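Local coordinates for ATP-dependent Clp protease proteolytic subunit (Plasmodium falciparum, PDB 4GM2), which is the inactive subunit of the apicoplast Clp protease complex, a peptidase S14 family member that forms a seven-chain assembly here, at residues Y102-A107 against F124-S129; L63-T68 against G109-L114; R58-L63 against D98-C103. One frame throughout, in Å; residues are numbered along the deposited sequence.

Interaction 1: residues Y102-A107 against F124-S129; sequences YCLGKA and FSLKNS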
# COMPACT_ATOMS: atom_id res chain seq x y z
N TYR A 102 13.41 29.96 3.91
CA TYR A 102 13.33 30.42 2.52
C TYR A 102 11.87 30.42 2.07
O TYR A 102 11.24 29.37 2.05
CB TYR A 102 14.11 29.48 1.59
CG TYR A 102 15.53 29.16 2.02
CD1 TYR A 102 15.78 28.25 3.05
CD2 TYR A 102 16.62 29.75 1.38
CE1 TYR A 102 17.07 27.95 3.44
CE2 TYR A 102 17.92 29.45 1.76
CZ TYR A 102 18.13 28.56 2.80
OH TYR A 102 19.41 28.26 3.18
N CYS A 103 11.34 31.59 1.73
CA CYS A 103 9.97 31.65 1.22
C CYS A 103 9.96 31.46 -0.28
O CYS A 103 10.54 32.26 -1.02
CB CYS A 103 9.24 32.93 1.61
SG CYS A 103 7.50 32.93 1.11
N LEU A 104 9.28 30.41 -0.73
CA LEU A 104 9.27 30.00 -2.13
C LEU A 104 8.04 30.47 -2.92
O LEU A 104 7.89 30.13 -4.09
CB LEU A 104 9.41 28.48 -2.23
CG LEU A 104 10.77 27.88 -2.59
CD1 LEU A 104 11.94 28.60 -1.94
CD2 LEU A 104 10.77 26.41 -2.23
N GLY A 105 7.18 31.26 -2.28
CA GLY A 105 5.96 31.75 -2.92
C GLY A 105 5.04 32.47 -1.96
O GLY A 105 4.83 33.67 -2.07
N LYS A 106 4.49 31.72 -1.01
CA LYS A 106 3.56 32.26 -0.02
C LYS A 106 3.98 31.90 1.40
O LYS A 106 4.44 30.79 1.66
CB LYS A 106 2.14 31.73 -0.28
CG LYS A 106 1.49 32.25 -1.55
CD LYS A 106 0.28 31.41 -1.96
CE LYS A 106 0.71 30.08 -2.57
NZ LYS A 106 -0.44 29.30 -3.12
N ALA A 107 3.81 32.85 2.31
CA ALA A 107 3.97 32.58 3.73
C ALA A 107 2.93 33.42 4.45
O ALA A 107 3.21 34.55 4.87
CB ALA A 107 5.37 32.91 4.20
N PHE A 124 15.38 34.23 4.11
CA PHE A 124 15.45 34.55 2.68
C PHE A 124 14.09 34.48 2.02
O PHE A 124 13.17 33.84 2.52
CB PHE A 124 16.41 33.58 1.98
CG PHE A 124 17.77 33.48 2.62
CD1 PHE A 124 18.74 34.44 2.37
CD2 PHE A 124 18.06 32.44 3.48
CE1 PHE A 124 19.99 34.35 2.97
CE2 PHE A 124 19.31 32.34 4.08
CZ PHE A 124 20.27 33.30 3.83
N SER A 125 13.97 35.15 0.88
CA SER A 125 12.77 35.10 0.06
C SER A 125 13.10 35.18 -1.42
O SER A 125 14.09 35.79 -1.82
CB SER A 125 11.81 36.22 0.44
OG SER A 125 10.70 36.25 -0.43
N LEU A 126 12.26 34.55 -2.24
CA LEU A 126 12.35 34.68 -3.69
C LEU A 126 11.74 36.01 -4.12
O LEU A 126 11.02 36.66 -3.36
CB LEU A 126 11.64 33.51 -4.40
CG LEU A 126 12.20 32.09 -4.22
CD1 LEU A 126 11.32 31.09 -4.95
CD2 LEU A 126 13.65 31.96 -4.69
N LYS A 127 12.05 36.41 -5.35
CA LYS A 127 11.65 37.70 -5.91
C LYS A 127 10.14 38.00 -5.79
O LYS A 127 9.76 39.10 -5.40
CB LYS A 127 12.08 37.78 -7.38
CG LYS A 127 12.23 39.19 -7.93
CD LYS A 127 12.41 39.19 -9.43
CE LYS A 127 12.54 40.61 -9.96
NZ LYS A 127 12.52 40.65 -11.45
N ASN A 128 9.31 37.01 -6.11
CA ASN A 128 7.86 37.21 -6.22
C ASN A 128 7.03 36.68 -5.05
O ASN A 128 5.81 36.51 -5.18
CB ASN A 128 7.35 36.64 -7.55
CG ASN A 128 8.04 37.27 -8.75
OD1 ASN A 128 7.98 38.48 -8.95
ND2 ASN A 128 8.68 36.44 -9.56
N SER A 129 7.67 36.44 -3.92
CA SER A 129 7.00 35.85 -2.76
C SER A 129 6.10 36.84 -2.02
O SER A 129 6.36 38.04 -2.01
CB SER A 129 8.03 35.24 -1.81
OG SER A 129 8.78 34.24 -2.46

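Interaction 2: residues L63-T68 against G109-L114; sequences LYINST and GIACIL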
# COMPACT_ATOMS: atom_id res chain seq x y z
N LEU A 63 14.76 25.36 6.16
CA LEU A 63 13.31 25.32 6.16
C LEU A 63 12.73 26.13 5.01
O LEU A 63 12.69 27.36 5.06
CB LEU A 63 12.76 25.83 7.50
CG LEU A 63 11.24 25.89 7.69
CD1 LEU A 63 10.59 24.55 7.45
CD2 LEU A 63 10.91 26.40 9.08
N TYR A 64 12.30 25.43 3.96
CA TYR A 64 11.68 26.07 2.82
C TYR A 64 10.17 26.17 3.04
O TYR A 64 9.53 25.20 3.44
CB TYR A 64 11.99 25.31 1.53
CG TYR A 64 13.41 25.47 1.04
CD1 TYR A 64 14.44 24.69 1.57
CD2 TYR A 64 13.72 26.39 0.05
CE1 TYR A 64 15.75 24.84 1.13
CE2 TYR A 64 15.02 26.54 -0.40
CZ TYR A 64 16.03 25.77 0.14
OH TYR A 64 17.32 25.92 -0.32
N ILE A 65 9.62 27.35 2.78
CA ILE A 65 8.21 27.61 3.07
C ILE A 65 7.44 28.10 1.86
O ILE A 65 7.82 29.09 1.23
CB ILE A 65 8.05 28.60 4.24
CG1 ILE A 65 8.61 28.00 5.53
CG2 ILE A 65 6.58 28.98 4.42
CD1 ILE A 65 8.80 28.99 6.66
N ASN A 66 6.37 27.38 1.53
CA ASN A 66 5.39 27.82 0.54
C ASN A 66 4.02 27.40 1.05
O ASN A 66 3.51 26.33 0.68
CB ASN A 66 5.69 27.22 -0.83
CG ASN A 66 4.85 27.83 -1.94
OD1 ASN A 66 4.31 28.92 -1.79
ND2 ASN A 66 4.74 27.11 -3.05
N SER A 67 3.43 28.23 1.89
CA SER A 67 2.24 27.85 2.66
C SER A 67 1.25 29.00 2.85
O SER A 67 1.65 30.17 2.92
CB SER A 67 2.66 27.32 4.03
OG SER A 67 1.54 26.95 4.81
N THR A 68 -0.03 28.64 2.96
CA THR A 68 -1.09 29.60 3.26
C THR A 68 -1.48 29.55 4.74
O THR A 68 -2.53 30.07 5.15
CB THR A 68 -2.33 29.39 2.36
OG1 THR A 68 -2.81 28.04 2.48
CG2 THR A 68 -1.99 29.67 0.90
N GLY A 109 -0.14 34.13 7.36
CA GLY A 109 -0.57 33.86 8.72
C GLY A 109 0.51 33.21 9.57
O GLY A 109 1.57 33.79 9.79
N ILE A 110 0.22 32.01 10.05
CA ILE A 110 1.15 31.31 10.93
C ILE A 110 2.41 30.87 10.18
O ILE A 110 3.47 30.67 10.79
CB ILE A 110 0.48 30.13 11.68
CG1 ILE A 110 -0.06 29.08 10.69
CG2 ILE A 110 -0.62 30.64 12.59
CD1 ILE A 110 -0.43 27.75 11.33
N ALA A 111 2.30 30.75 8.86
CA ALA A 111 3.46 30.45 8.02
C ALA A 111 4.39 31.65 7.93
O ALA A 111 5.60 31.49 7.76
CB ALA A 111 3.01 29.99 6.64
N CYS A 112 3.83 32.85 8.04
CA CYS A 112 4.63 34.09 8.07
C CYS A 112 5.41 34.21 9.38
O CYS A 112 6.58 34.59 9.38
CB CYS A 112 3.74 35.31 7.86
SG CYS A 112 4.63 36.88 7.75
N ILE A 113 4.75 33.88 10.49
CA ILE A 113 5.39 33.81 11.80
C ILE A 113 6.57 32.84 11.75
O ILE A 113 7.68 33.16 12.20
CB ILE A 113 4.39 33.35 12.89
CG1 ILE A 113 3.29 34.39 13.08
CG2 ILE A 113 5.10 33.08 14.21
CD1 ILE A 113 2.05 33.87 13.77
N LEU A 114 6.32 31.67 11.18
CA LEU A 114 7.33 30.64 11.02
C LEU A 114 8.52 31.13 10.21
O LEU A 114 9.66 30.96 10.63
CB LEU A 114 6.72 29.39 10.38
CG LEU A 114 7.58 28.13 10.45
CD1 LEU A 114 7.97 27.83 11.89
CD2 LEU A 114 6.83 26.96 9.83

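Interaction 3: residues R58-L63 against D98-C103; sequences RKPIHL and DVYTYC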
# COMPACT_ATOMS: atom_id res chain seq x y z
N ARG A 58 25.37 20.99 15.43
CA ARG A 58 25.37 22.42 15.11
C ARG A 58 25.47 22.63 13.60
O ARG A 58 26.34 23.36 13.11
CB ARG A 58 26.51 23.14 15.84
CG ARG A 58 26.20 23.51 17.28
CD ARG A 58 27.47 23.53 18.13
NE ARG A 58 28.00 22.18 18.30
CZ ARG A 58 27.59 21.32 19.24
NH1 ARG A 58 26.64 21.67 20.11
NH2 ARG A 58 28.13 20.11 19.31
N LYS A 59 24.55 22.00 12.88
CA LYS A 59 24.58 22.01 11.43
C LYS A 59 23.28 22.61 10.90
O LYS A 59 22.19 22.14 11.23
CB LYS A 59 24.76 20.58 10.92
CG LYS A 59 25.23 20.49 9.48
CD LYS A 59 25.67 19.07 9.15
CE LYS A 59 26.37 19.03 7.80
NZ LYS A 59 26.78 17.64 7.49
N PRO A 60 23.39 23.67 10.07
CA PRO A 60 22.21 24.41 9.61
C PRO A 60 21.10 23.53 9.02
O PRO A 60 21.38 22.57 8.29
CB PRO A 60 22.77 25.35 8.55
CG PRO A 60 24.18 25.56 8.97
CD PRO A 60 24.63 24.25 9.54
N ILE A 61 19.86 23.87 9.35
CA ILE A 61 18.68 23.23 8.78
C ILE A 61 17.98 24.22 7.85
O ILE A 61 17.83 25.40 8.19
CB ILE A 61 17.73 22.73 9.88
CG1 ILE A 61 18.41 21.63 10.70
CG2 ILE A 61 16.42 22.23 9.28
CD1 ILE A 61 17.74 21.31 12.02
N HIS A 62 17.56 23.75 6.68
CA HIS A 62 16.98 24.62 5.67
C HIS A 62 15.50 24.43 5.57
O HIS A 62 15.02 23.46 4.97
CB HIS A 62 17.66 24.39 4.33
CG HIS A 62 19.16 24.60 4.37
ND1 HIS A 62 19.72 25.81 4.19
CD2 HIS A 62 20.20 23.71 4.60
CE1 HIS A 62 21.06 25.69 4.29
NE2 HIS A 62 21.35 24.41 4.54
N LEU A 63 14.76 25.36 6.16
CA LEU A 63 13.31 25.32 6.16
C LEU A 63 12.73 26.13 5.01
O LEU A 63 12.69 27.36 5.06
CB LEU A 63 12.76 25.83 7.50
CG LEU A 63 11.24 25.89 7.69
CD1 LEU A 63 10.59 24.55 7.45
CD2 LEU A 63 10.91 26.40 9.08
N ASP A 98 21.13 26.02 13.70
CA ASP A 98 20.46 27.20 13.15
C ASP A 98 19.51 26.72 12.07
O ASP A 98 19.86 25.84 11.29
CB ASP A 98 21.47 28.18 12.54
CG ASP A 98 22.43 28.77 13.56
OD1 ASP A 98 22.07 28.84 14.76
OD2 ASP A 98 23.54 29.17 13.17
N VAL A 99 18.31 27.28 12.03
CA VAL A 99 17.42 27.01 10.89
C VAL A 99 17.27 28.25 10.02
O VAL A 99 16.88 29.33 10.49
CB VAL A 99 16.07 26.34 11.29
CG1 VAL A 99 16.11 25.77 12.70
CG2 VAL A 99 14.89 27.29 11.13
N TYR A 100 17.64 28.11 8.75
CA TYR A 100 17.46 29.17 7.77
C TYR A 100 16.10 28.98 7.14
O TYR A 100 15.70 27.85 6.87
CB TYR A 100 18.54 29.10 6.67
CG TYR A 100 19.99 29.06 7.15
CD1 TYR A 100 20.34 29.46 8.44
CD2 TYR A 100 21.01 28.67 6.28
CE1 TYR A 100 21.67 29.44 8.86
CE2 TYR A 100 22.33 28.64 6.69
CZ TYR A 100 22.66 29.03 7.98
OH TYR A 100 23.98 29.00 8.39
N THR A 101 15.38 30.07 6.91
CA THR A 101 14.07 30.00 6.24
C THR A 101 14.12 30.59 4.83
O THR A 101 14.81 31.59 4.60
CB THR A 101 12.95 30.67 7.06
OG1 THR A 101 13.33 32.00 7.42
CG2 THR A 101 12.66 29.88 8.33
N TYR A 102 13.41 29.96 3.91
CA TYR A 102 13.33 30.42 2.52
C TYR A 102 11.87 30.42 2.07
O TYR A 102 11.24 29.37 2.05
CB TYR A 102 14.11 29.48 1.59
CG TYR A 102 15.53 29.16 2.02
CD1 TYR A 102 15.78 28.25 3.05
CD2 TYR A 102 16.62 29.75 1.38
CE1 TYR A 102 17.07 27.95 3.44
CE2 TYR A 102 17.92 29.45 1.76
CZ TYR A 102 18.13 28.56 2.80
OH TYR A 102 19.41 28.26 3.18
N CYS A 103 11.34 31.59 1.73
CA CYS A 103 9.97 31.65 1.22
C CYS A 103 9.96 31.46 -0.28
O CYS A 103 10.54 32.26 -1.02
CB CYS A 103 9.24 32.93 1.61
SG CYS A 103 7.50 32.93 1.11

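Interaction 1: residues Y102-A107 against F124-S129
Tyr-102 and Phe-124 lie side by side and point the same way, on neighbouring parallel strands of the central sheet in this ClpP-type alpha/beta fold. Strands 99-103 and 123-125 are joined by a connection that runs through strand 106-108 and helix 110-116. The two ring planes are nearly parallel, 22° apart, but slid so far along each other that they barely overlap: the centroids are 5.1 Å apart, and the nearest pair is Tyr-102 CE2 and Phe-124 CD2 at 3.5 Å. The parallel pairing puts both side chains on one face, and matching chi1 values, both near -50°, lay the rings in the same direction. Tyr-64, stacked on Tyr-102 from the next strand, extends the row to three rings. On the face that carries Cys-103 and Ser-125, the thiol is turned along the strand toward the loop, its SG 3.8 Å from Ser-129 CB. Farther on, Leu-126 lays its CD1 branch obliquely across Leu-104, 3.7 Å from Leu-104 CA. This end faces a second subunit: Ser-87 and Ile-46, both of that subunit, respectively hydrogen-bond Leu-104 O and pack on the Leu-104 side chain. The backbones are tied by the Cys-103 N to Phe-124 O bond at 3.0 Å. Leu-126 N then meets Cys-103 O nearly head-on at 3.1 Å as the chain enters a type I turn, which returns Ser-129 OG to the same oxygen at 3.0 Å, 61° out of the carbonyl plane.

Interaction 2: residues L63-T68 against G109-L114
Leu-63 meets Leu-114 of the helix at about a right angle, its CD2 methyl 4.0 Å from Leu-114 CG. In the strand leucine chi1 (179°) places CG anti to the backbone N, and chi2 (56°) then turns CD2 to Leu-114. Two residues on, Ile-65 reaches the same leucine beside it: its CD1 lies 4.1 Å from Leu-114 CG, so that one branch point of the helix is touched by two strand residues. The other arm of Ile-65, CG2, turns to Ala-111, with CB of that alanine 4.3 Å away. Strand 63-67 and helix 110-114 run almost antiparallel, at 167°, with their axes 9.1 Å apart. This is the ClpP-type fold seen where its central sheet carries the helix that, in active relatives, starts at the nucleophilic serine. Here Gly-109 holds the N-cap position, with a positive phi that favours glycine; by the family's sequence pattern it probably replaces that serine, consistent with an inactive subunit. At the end of the strand Ser-67 comes closest, its CB 3.8 Å from Ala-111 CB, the small methyl letting the two backbones approach. The Ser-67 hydroxyl is occupied elsewhere, bonded to Ser-35 O and Gly-69 N. Leu-114 also touches Val-85 and Ile-88 of helix 81-94.

Interaction 3: residues R58-L63 against D98-C103
His-62 ND1 and Tyr-102 OH share a hydrogen bond of 2.7 Å in which either could be the donor, the hydroxyl sitting at the imidazole edge near the ring plane. In His-62, chi1 (-57°) places the ring and chi2 (-87°) turns ND1 to the tyrosine. Around it, the two strands are tied in parallel register by four backbone bonds. Ile-61 N gives to Asp-98 O at 2.8 Å, Ile-61 O takes Tyr-100 N, Leu-63 N gives to Tyr-100 O, and Leu-63 O takes Tyr-102 N at 2.9 Å. Tyr-100 thus uses both its N and its O toward this neighbour. Ahead of the strand, Arg-29 holds Lys-59 O through NH2 and Pro-60 O through NE, while the His-62 backbone pairs with Arg-29 and Ile-31. Pro-60 CB sits over one face of the Tyr-100 ring, a CH-pi contact; the His-62 ring, turned 82° to the Tyr-100 ring, approaches obliquely through CE1. On the opposite face of the sheet Thr-101 OG1 bonds Ala-115 O of helix 110-116. Strands 30-33 and 123-125 flank the pair in the five-stranded parallel sheet, with helix 39-55 packed on Ile-61 and Tyr-54 of a second subunit meeting His-62 edge-to-face.

How the interactions relate
All three contacts touch the same central parallel sheet. Interaction 3 pairs strand 61-67 with strand 99-103, interaction 1 continues across to strand 123-125, and interaction 2 lays helix 110-116 over the first of these strands. Interactions 1 and 3 share Tyr-102 and Cys-103, their centres about 14 Å apart, and Phe-124 N lies 2.7 Å from Thr-101 O. Interactions 1 and 2, about 9 Å between centres, join through Tyr-102 O and Ile-65 N at 2.7 Å and through Lys-106 O and Ser-67 N at 2.8 Å. Interactions 2 and 3 share Leu-63 on strand 61-67, centres about 13 Å apart. Interaction 2 alone includes Gly-109, at the probable position of the nucleophile in active relatives.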